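Local structure of imidazoleglycerol-phosphate dehydratase (2AE8) at residues B[60-65]-B[185-190]; B[163-168]-B[195-200]. The protein catalyses the dehydration of D-erythro-1-(imidazol-4-yl)glycerol 3-phosphate to 3-(imidazol-4-yl)-2-oxopropyl phosphate, the sixth step of L-histidine biosynthesis. All coordinates share one frame; numbering follows the deposited sequence.

Interaction 1: B[60-65]-B[185-190]; sequences VGFLNH and NTHHEI. With MG (magnesium ion), chain L; MG (magnesium ion), chain T.
The metal site of the dehydratase brings H65 and F62, near the start of helix 61-74, up to H187 and I190, near the start of helix 186-205. The short helical segments are 12.6 Å apart at their axes, so side chains alone make the contact. F62 buries more surface here than any other residue. Its CG lies anti to the backbone N (chi1 -176°), which sends the ring across to the other helix. The edge of F62 is turned toward the face of H187, an offset edge-to-face pair with planes at 82°. In it, F62 CE1 comes to 3.8 Å from H187 CE1. Further round the rim, F62 CE2 meets the I190 methyl CG2 at 3.7 Å. F156 and V153 of the same chain also touch F62.

H187 NE2 binds one magnesium ion at 2.4 Å. E191 and, from a second subunit, H92 bind the same ion. H65 NE2 also binds it, in the plane of its ring, by a long bond of 2.8 Å. The residue was modelled in two conformers, so this length is uncertain. H91 of the second subunit stacks on the H187 ring.

H188 NE2 holds the other magnesium ion at 2.2 Å, together with three waters and with H91 and E95 of the second subunit. Its ND1 is hydrogen-bonded to E127, which should fix the turn of the ring. N185 caps the helix: its OD1 accepts from H188 N at 3.0 Å, in the carbonyl plane and on a lone pair. H187, H188 and E191 form an HHxxE motif, matched by H91, H92 and E95. Such paired motifs, meeting between subunits over two metals, are the signature of the imidazoleglycerol-phosphate dehydratase active site.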
ATOM      1  N   VAL B  60      43.341   2.199  27.077  1.00 36.80           N
ATOM      2  CA  VAL B  60      42.495   2.133  25.883  1.00 36.01           C
ATOM      3  C   VAL B  60      42.818   3.371  25.069  1.00 35.59           C
ATOM      4  O   VAL B  60      42.485   4.495  25.469  1.00 35.44           O
ATOM      5  CB  VAL B  60      40.987   2.128  26.233  1.00 35.98           C
ATOM      6  CG1 VAL B  60      40.133   2.043  24.969  1.00 36.17           C
ATOM      7  CG2 VAL B  60      40.637   0.995  27.191  1.00 36.91           C
ATOM      8  N   GLY B  61      43.488   3.168  23.939  1.00 35.15           N
ATOM      9  CA  GLY B  61      44.007   4.272  23.132  1.00 34.54           C
ATOM     10  C   GLY B  61      42.962   5.305  22.749  1.00 34.40           C
ATOM     11  O   GLY B  61      43.168   6.508  22.917  1.00 33.59           O
ATOM     12  N   PHE B  62      41.820   4.839  22.242  1.00 34.18           N
ATOM     13  CA  PHE B  62      40.806   5.772  21.766  1.00 33.43           C
ATOM     14  C   PHE B  62      40.233   6.557  22.941  1.00 32.89           C
ATOM     15  O   PHE B  62      39.966   7.745  22.812  1.00 33.22           O
ATOM     16  CB  PHE B  62      39.688   5.056  20.977  1.00 33.23           C
ATOM     17  CG  PHE B  62      38.671   6.003  20.393  1.00 33.16           C
ATOM     18  CD1 PHE B  62      38.971   6.751  19.259  1.00 32.55           C
ATOM     19  CD2 PHE B  62      37.427   6.175  21.004  1.00 31.95           C
ATOM     20  CE1 PHE B  62      38.032   7.643  18.720  1.00 32.84           C
ATOM     21  CE2 PHE B  62      36.482   7.059  20.468  1.00 32.08           C
ATOM     22  CZ  PHE B  62      36.788   7.795  19.328  1.00 31.76           C
ATOM     23  N   LEU B  63      40.061   5.888  24.078  1.00 32.75           N
ATOM     24  CA  LEU B  63      39.542   6.529  25.283  1.00 33.06           C
ATOM     25  C   LEU B  63      40.525   7.597  25.786  1.00 33.41           C
ATOM     26  O   LEU B  63      40.103   8.681  26.182  1.00 32.85           O
ATOM     27  CB  LEU B  63      39.219   5.502  26.377  1.00 32.73           C
ATOM     28  CG  LEU B  63      38.451   6.006  27.611  1.00 32.44           C
ATOM     29  CD1 LEU B  63      37.127   6.668  27.245  1.00 32.56           C
ATOM     30  CD2 LEU B  63      38.241   4.866  28.616  1.00 32.97           C
ATOM     31  N   ASN B  64      41.827   7.300  25.715  1.00 33.42           N
ATOM     32  CA  ASN B  64      42.861   8.314  26.002  1.00 33.33           C
ATOM     33  C   ASN B  64      42.653   9.607  25.226  1.00 32.90           C
ATOM     34  O   ASN B  64      42.667  10.696  25.812  1.00 33.20           O
ATOM     35  CB  ASN B  64      44.272   7.763  25.752  1.00 32.98           C
ATOM     36  CG  ASN B  64      44.707   6.782  26.823  1.00 33.87           C
ATOM     37  OD1 ASN B  64      44.004   6.568  27.804  1.00 34.79           O
ATOM     38  ND2 ASN B  64      45.867   6.169  26.632  1.00 34.33           N
ATOM     39  N   HIS B  65      42.439   9.495  23.916  0.80 33.10           N
ATOM     40  CA  HIS B  65      42.276  10.676  23.082  0.80 33.02           C
ATOM     41  C   HIS B  65      41.022  11.460  23.464  0.80 32.56           C
ATOM     42  O   HIS B  65      41.059  12.703  23.569  0.80 31.90           O
ATOM     43  CB  HIS B  65      42.255  10.315  21.588  0.80 33.83           C
ATOM     44  CG  HIS B  65      42.120  11.505  20.680  0.80 36.50           C
ATOM     45  ND1 HIS B  65      42.887  12.643  20.821  0.80 40.64           N
ATOM     46  CD2 HIS B  65      41.321  11.725  19.608  0.80 39.41           C
ATOM     47  CE1 HIS B  65      42.547  13.522  19.892  0.80 40.87           C
ATOM     48  NE2 HIS B  65      41.598  12.991  19.142  0.80 39.52           N
ATOM     49  N   ASN B 185      30.797  10.126   9.579  1.00 25.80           N
ATOM     50  CA  ASN B 185      32.065   9.496  10.005  1.00 25.51           C
ATOM     51  C   ASN B 185      32.018   9.273  11.514  1.00 25.04           C
ATOM     52  O   ASN B 185      31.735  10.204  12.263  1.00 24.94           O
ATOM     53  CB  ASN B 185      33.288  10.348   9.600  1.00 25.53           C
ATOM     54  CG  ASN B 185      34.608   9.728  10.043  1.00 25.59           C
ATOM     55  OD1 ASN B 185      35.026   9.892  11.190  1.00 26.02           O
ATOM     56  ND2 ASN B 185      35.265   9.014   9.139  1.00 25.69           N
ATOM     57  N   THR B 186      32.253   8.033  11.941  1.00 24.33           N
ATOM     58  CA  THR B 186      32.062   7.623  13.324  1.00 24.80           C
ATOM     59  C   THR B 186      33.064   8.302  14.265  1.00 25.16           C
ATOM     60  O   THR B 186      32.709   8.664  15.375  1.00 24.42           O
ATOM     61  CB  THR B 186      32.167   6.095  13.466  1.00 25.12           C
ATOM     62  OG1 THR B 186      31.327   5.480  12.482  1.00 26.52           O
ATOM     63  CG2 THR B 186      31.714   5.634  14.846  1.00 25.79           C
ATOM     64  N   HIS B 187      34.313   8.459  13.819  1.00 25.62           N
ATOM     65  CA  HIS B 187      35.320   9.158  14.620  1.00 27.16           C
ATOM     66  C   HIS B 187      34.848  10.600  14.880  1.00 26.83           C
ATOM     67  O   HIS B 187      34.878  11.074  16.014  1.00 27.74           O
ATOM     68  CB  HIS B 187      36.690   9.129  13.915  1.00 27.84           C
ATOM     69  CG  HIS B 187      37.810   9.656  14.753  1.00 30.41           C
ATOM     70  ND1 HIS B 187      38.825   8.850  15.234  1.00 33.66           N
ATOM     71  CD2 HIS B 187      38.065  10.902  15.222  1.00 32.52           C
ATOM     72  CE1 HIS B 187      39.665   9.581  15.949  1.00 33.63           C
ATOM     73  NE2 HIS B 187      39.229  10.830  15.952  1.00 36.32           N
ATOM     74  N   HIS B 188      34.370  11.265  13.830  1.00 26.29           N
ATOM     75  CA  HIS B 188      33.845  12.615  13.919  1.00 25.51           C
ATOM     76  C   HIS B 188      32.628  12.682  14.833  1.00 25.27           C
ATOM     77  O   HIS B 188      32.449  13.651  15.582  1.00 23.34           O
ATOM     78  CB  HIS B 188      33.437  13.124  12.532  1.00 26.04           C
ATOM     79  CG  HIS B 188      34.592  13.396  11.626  1.00 26.33           C
ATOM     80  ND1 HIS B 188      34.428  13.748  10.308  1.00 26.44           N
ATOM     81  CD2 HIS B 188      35.933  13.352  11.842  1.00 27.71           C
ATOM     82  CE1 HIS B 188      35.616  13.927   9.752  1.00 28.62           C
ATOM     83  NE2 HIS B 188      36.544  13.692  10.662  1.00 27.06           N
ATOM     84  N   GLU B 189      31.776  11.656  14.747  1.00 24.28           N
ATOM     85  CA  GLU B 189      30.544  11.617  15.519  1.00 23.90           C
ATOM     86  C   GLU B 189      30.860  11.588  17.011  1.00 24.09           C
ATOM     87  O   GLU B 189      30.324  12.363  17.787  1.00 23.92           O
ATOM     88  CB  GLU B 189      29.729  10.373  15.133  1.00 23.96           C
ATOM     89  CG  GLU B 189      28.947  10.494  13.811  1.00 23.77           C
ATOM     90  CD  GLU B 189      28.474   9.138  13.271  1.00 24.75           C
ATOM     91  OE1 GLU B 189      28.671   8.088  13.934  1.00 25.02           O
ATOM     92  OE2 GLU B 189      27.956   9.120  12.142  1.00 25.42           O
ATOM     93  N   ILE B 190      31.704  10.653  17.408  1.00 24.33           N
ATOM     94  CA  ILE B 190      32.103  10.531  18.793  1.00 24.59           C
ATOM     95  C   ILE B 190      32.863  11.778  19.272  1.00 25.38           C
ATOM     96  O   ILE B 190      32.624  12.279  20.370  1.00 25.23           O
ATOM     97  CB  ILE B 190      32.961   9.271  18.977  1.00 24.61           C
ATOM     98  CG1 ILE B 190      32.121   8.033  18.600  1.00 23.20           C
ATOM     99  CG2 ILE B 190      33.441   9.174  20.424  1.00 23.96           C
ATOM    100  CD1 ILE B 190      32.944   6.761  18.377  1.00 23.55           C
TER
HETATM  101 MG    MG L1007      40.137  12.870  16.779  1.00 49.07          MG
HETATM  102 MG    MG T1005      38.688  14.027  10.468  1.00 22.90          MG
HETATM  103  O   HOH W   1      39.199  14.282  12.899  1.00 52.44           O
HETATM  104  O   HOH W   2      38.545  13.694   8.271  1.00 46.14           O
HETATM  105  O   HOH W   3      38.475  15.973   9.649  1.00 38.26           O

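Interaction 2: B[163-168]-B[195-200]; sequences EFFRAV and KAFSRA
One face of the F197 ring receives the edge of F165, and one face of the F165 ring is covered in turn by F164 of its own helix. This lies in the helical layer of the beta-alpha-beta sandwich, where helices 159-171 and 186-205 pack together. The F165 and F197 planes meet at 65°, an edge-to-face pair with centroids 5.2 Å apart. F165 CE1 does the touching, at 3.6 Å from F197 CD2. F165 CD1 lies over the centre of the F197 ring.

The two side chains run alongside each other from opposite helices. F197 CG is anti to its backbone N (chi1 173°), and this carries the ring toward helix 159-171, where its face meets F165 CE1. F197 also touches V132 and V134 of strand 128-135, so its ring lies between helix 159-171 and the sheet. F194 adds a further ring against F165. The contact is apolar and buried, with no hydrogen bond between the segments.

E163 and R166 take no part in the ring contact. E163, a manganese ligand in this protein, packs on H188 of a third subunit. Back at the ring pair, V168 comes in at a slant and sets its CG1 methyl 4.1 Å from F197 CZ.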
ATOM      1  N   GLU B 163      27.711   3.957  27.030  1.00 26.44           N
ATOM      2  CA  GLU B 163      28.008   3.436  28.376  1.00 27.27           C
ATOM      3  C   GLU B 163      28.838   4.411  29.222  1.00 26.98           C
ATOM      4  O   GLU B 163      28.605   4.536  30.422  1.00 27.06           O
ATOM      5  CB  GLU B 163      28.706   2.082  28.297  1.00 27.84           C
ATOM      6  CG  GLU B 163      27.881   1.055  27.513  1.00 31.01           C
ATOM      7  CD  GLU B 163      26.421   0.992  27.988  1.00 34.69           C
ATOM      8  OE1 GLU B 163      25.498   1.349  27.202  1.00 36.79           O
ATOM      9  OE2 GLU B 163      26.202   0.615  29.155  1.00 36.03           O
ATOM     10  N   PHE B 164      29.783   5.102  28.584  1.00 26.88           N
ATOM     11  CA  PHE B 164      30.646   6.067  29.278  1.00 26.85           C
ATOM     12  C   PHE B 164      29.827   7.259  29.749  1.00 27.15           C
ATOM     13  O   PHE B 164      29.897   7.649  30.919  1.00 27.28           O
ATOM     14  CB  PHE B 164      31.782   6.556  28.379  1.00 26.67           C
ATOM     15  CG  PHE B 164      32.635   7.617  29.029  1.00 26.11           C
ATOM     16  CD1 PHE B 164      33.594   7.262  29.989  1.00 25.66           C
ATOM     17  CD2 PHE B 164      32.460   8.956  28.718  1.00 25.45           C
ATOM     18  CE1 PHE B 164      34.378   8.230  30.615  1.00 25.06           C
ATOM     19  CE2 PHE B 164      33.235   9.945  29.346  1.00 27.68           C
ATOM     20  CZ  PHE B 164      34.195   9.576  30.303  1.00 25.91           C
ATOM     21  N   PHE B 165      29.027   7.824  28.843  1.00 26.06           N
ATOM     22  CA  PHE B 165      28.208   8.973  29.176  1.00 26.53           C
ATOM     23  C   PHE B 165      27.119   8.711  30.206  1.00 26.51           C
ATOM     24  O   PHE B 165      26.853   9.575  31.050  1.00 26.56           O
ATOM     25  CB  PHE B 165      27.695   9.688  27.913  1.00 26.70           C
ATOM     26  CG  PHE B 165      28.769  10.479  27.227  1.00 27.60           C
ATOM     27  CD1 PHE B 165      29.311  11.606  27.841  1.00 28.34           C
ATOM     28  CD2 PHE B 165      29.300  10.061  26.016  1.00 28.21           C
ATOM     29  CE1 PHE B 165      30.342  12.325  27.231  1.00 27.69           C
ATOM     30  CE2 PHE B 165      30.330  10.785  25.394  1.00 27.40           C
ATOM     31  CZ  PHE B 165      30.848  11.919  26.008  1.00 27.66           C
ATOM     32  N   ARG B 166      26.525   7.524  30.147  0.50 26.74           N
ATOM     33  CA  ARG B 166      25.581   7.061  31.159  0.50 27.30           C
ATOM     34  C   ARG B 166      26.230   6.998  32.545  0.50 27.26           C
ATOM     35  O   ARG B 166      25.645   7.451  33.523  0.50 27.10           O
ATOM     36  CB  ARG B 166      24.981   5.701  30.764  0.50 27.37           C
ATOM     37  CG  ARG B 166      23.984   5.126  31.774  0.50 29.51           C
ATOM     38  CD  ARG B 166      22.658   4.682  31.136  0.50 32.09           C
ATOM     39  NE  ARG B 166      22.780   3.493  30.293  0.50 34.61           N
ATOM     40  CZ  ARG B 166      22.433   3.430  29.007  0.50 35.12           C
ATOM     41  NH1 ARG B 166      22.579   2.291  28.347  0.50 38.87           N
ATOM     42  NH2 ARG B 166      21.930   4.490  28.381  0.50 34.73           N
ATOM     43  N   ALA B 167      27.439   6.445  32.614  1.00 27.34           N
ATOM     44  CA  ALA B 167      28.178   6.313  33.882  1.00 27.59           C
ATOM     45  C   ALA B 167      28.522   7.697  34.468  1.00 27.31           C
ATOM     46  O   ALA B 167      28.296   7.944  35.649  1.00 27.46           O
ATOM     47  CB  ALA B 167      29.449   5.469  33.691  1.00 27.43           C
ATOM     48  N   VAL B 168      29.020   8.599  33.628  1.00 28.00           N
ATOM     49  CA  VAL B 168      29.380   9.954  34.062  1.00 27.84           C
ATOM     50  C   VAL B 168      28.162  10.772  34.513  1.00 27.41           C
ATOM     51  O   VAL B 168      28.140  11.351  35.591  1.00 27.45           O
ATOM     52  CB  VAL B 168      30.120  10.725  32.952  1.00 28.43           C
ATOM     53  CG1 VAL B 168      30.274  12.205  33.319  1.00 28.24           C
ATOM     54  CG2 VAL B 168      31.479  10.079  32.641  1.00 27.78           C
ATOM     55  N   LYS B 195      33.458  16.677  22.505  1.00 26.87           N
ATOM     56  CA  LYS B 195      33.721  18.112  22.520  1.00 26.98           C
ATOM     57  C   LYS B 195      32.531  18.915  23.060  1.00 26.74           C
ATOM     58  O   LYS B 195      32.688  19.776  23.928  1.00 26.36           O
ATOM     59  CB  LYS B 195      34.143  18.640  21.139  1.00 26.89           C
ATOM     60  CG  LYS B 195      35.566  18.200  20.663  1.00 29.38           C
ATOM     61  CD  LYS B 195      35.978  18.844  19.305  1.00 29.02           C
ATOM     62  CE  LYS B 195      35.927  20.395  19.335  1.00 30.65           C
ATOM     63  NZ  LYS B 195      36.580  21.011  18.119  1.00 33.70           N
ATOM     64  N   ALA B 196      31.338  18.633  22.548  1.00 25.99           N
ATOM     65  CA  ALA B 196      30.144  19.351  22.958  1.00 25.48           C
ATOM     66  C   ALA B 196      29.795  19.108  24.423  1.00 25.67           C
ATOM     67  O   ALA B 196      29.449  20.046  25.117  1.00 26.96           O
ATOM     68  CB  ALA B 196      28.956  18.989  22.057  1.00 25.88           C
ATOM     69  N   PHE B 197      29.845  17.863  24.884  1.00 25.34           N
ATOM     70  CA  PHE B 197      29.549  17.587  26.285  1.00 25.59           C
ATOM     71  C   PHE B 197      30.516  18.337  27.217  1.00 26.50           C
ATOM     72  O   PHE B 197      30.091  18.945  28.196  1.00 25.91           O
ATOM     73  CB  PHE B 197      29.640  16.092  26.593  1.00 25.39           C
ATOM     74  CG  PHE B 197      29.496  15.779  28.072  1.00 26.53           C
ATOM     75  CD1 PHE B 197      28.241  15.737  28.665  1.00 26.91           C
ATOM     76  CD2 PHE B 197      30.632  15.568  28.874  1.00 27.49           C
ATOM     77  CE1 PHE B 197      28.094  15.464  30.025  1.00 27.59           C
ATOM     78  CE2 PHE B 197      30.500  15.310  30.235  1.00 26.20           C
ATOM     79  CZ  PHE B 197      29.227  15.247  30.815  1.00 26.82           C
ATOM     80  N   SER B 198      31.814  18.261  26.908  1.00 27.23           N
ATOM     81  CA  SER B 198      32.866  18.884  27.725  1.00 28.09           C
ATOM     82  C   SER B 198      32.640  20.384  27.818  1.00 28.82           C
ATOM     83  O   SER B 198      32.718  20.957  28.895  1.00 29.59           O
ATOM     84  CB  SER B 198      34.229  18.664  27.094  1.00 27.55           C
ATOM     85  OG  SER B 198      34.468  17.299  26.896  1.00 27.49           O
ATOM     86  N   ARG B 199      32.382  21.013  26.677  1.00 29.05           N
ATOM     87  CA  ARG B 199      32.196  22.442  26.632  1.00 29.69           C
ATOM     88  C   ARG B 199      30.944  22.851  27.379  1.00 29.38           C
ATOM     89  O   ARG B 199      30.977  23.793  28.153  1.00 28.93           O
ATOM     90  CB  ARG B 199      32.152  22.952  25.200  1.00 30.05           C
ATOM     91  CG  ARG B 199      33.498  22.939  24.510  1.00 34.10           C
ATOM     92  CD  ARG B 199      33.630  24.151  23.618  1.00 38.77           C
ATOM     93  NE  ARG B 199      35.021  24.599  23.592  1.00 44.79           N
ATOM     94  CZ  ARG B 199      35.410  25.869  23.538  1.00 45.47           C
ATOM     95  NH1 ARG B 199      34.527  26.866  23.495  1.00 46.22           N
ATOM     96  NH2 ARG B 199      36.697  26.135  23.516  1.00 47.98           N
ATOM     97  N   ALA B 200      29.844  22.135  27.146  1.00 29.15           N
ATOM     98  CA  ALA B 200      28.581  22.396  27.845  1.00 28.88           C
ATOM     99  C   ALA B 200      28.751  22.244  29.355  1.00 29.28           C
ATOM    100  O   ALA B 200      28.229  23.061  30.128  1.00 29.06           O
ATOM    101  CB  ALA B 200      27.475  21.440  27.349  1.00 29.06           C
TER

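How the interactions relate
From the N terminus, the chain first reaches 60-65, at the start of helix 61-74. It runs on through helix 90-111 and much of the second sheet to 163-168, on helix 159-171. After strand 175-182 it enters helix 186-205, and 185-190 closes the long loop of interaction 1. Less than two turns later, 195-200 closes the much shorter loop of interaction 2. The loops therefore cross. Helix 186-205 serves both contacts: its start ties to helix 61-74 at the metal site, and its middle ties to helix 159-171 in the interior. The two contacts do not touch; their nearest atoms are about 5 Å apart.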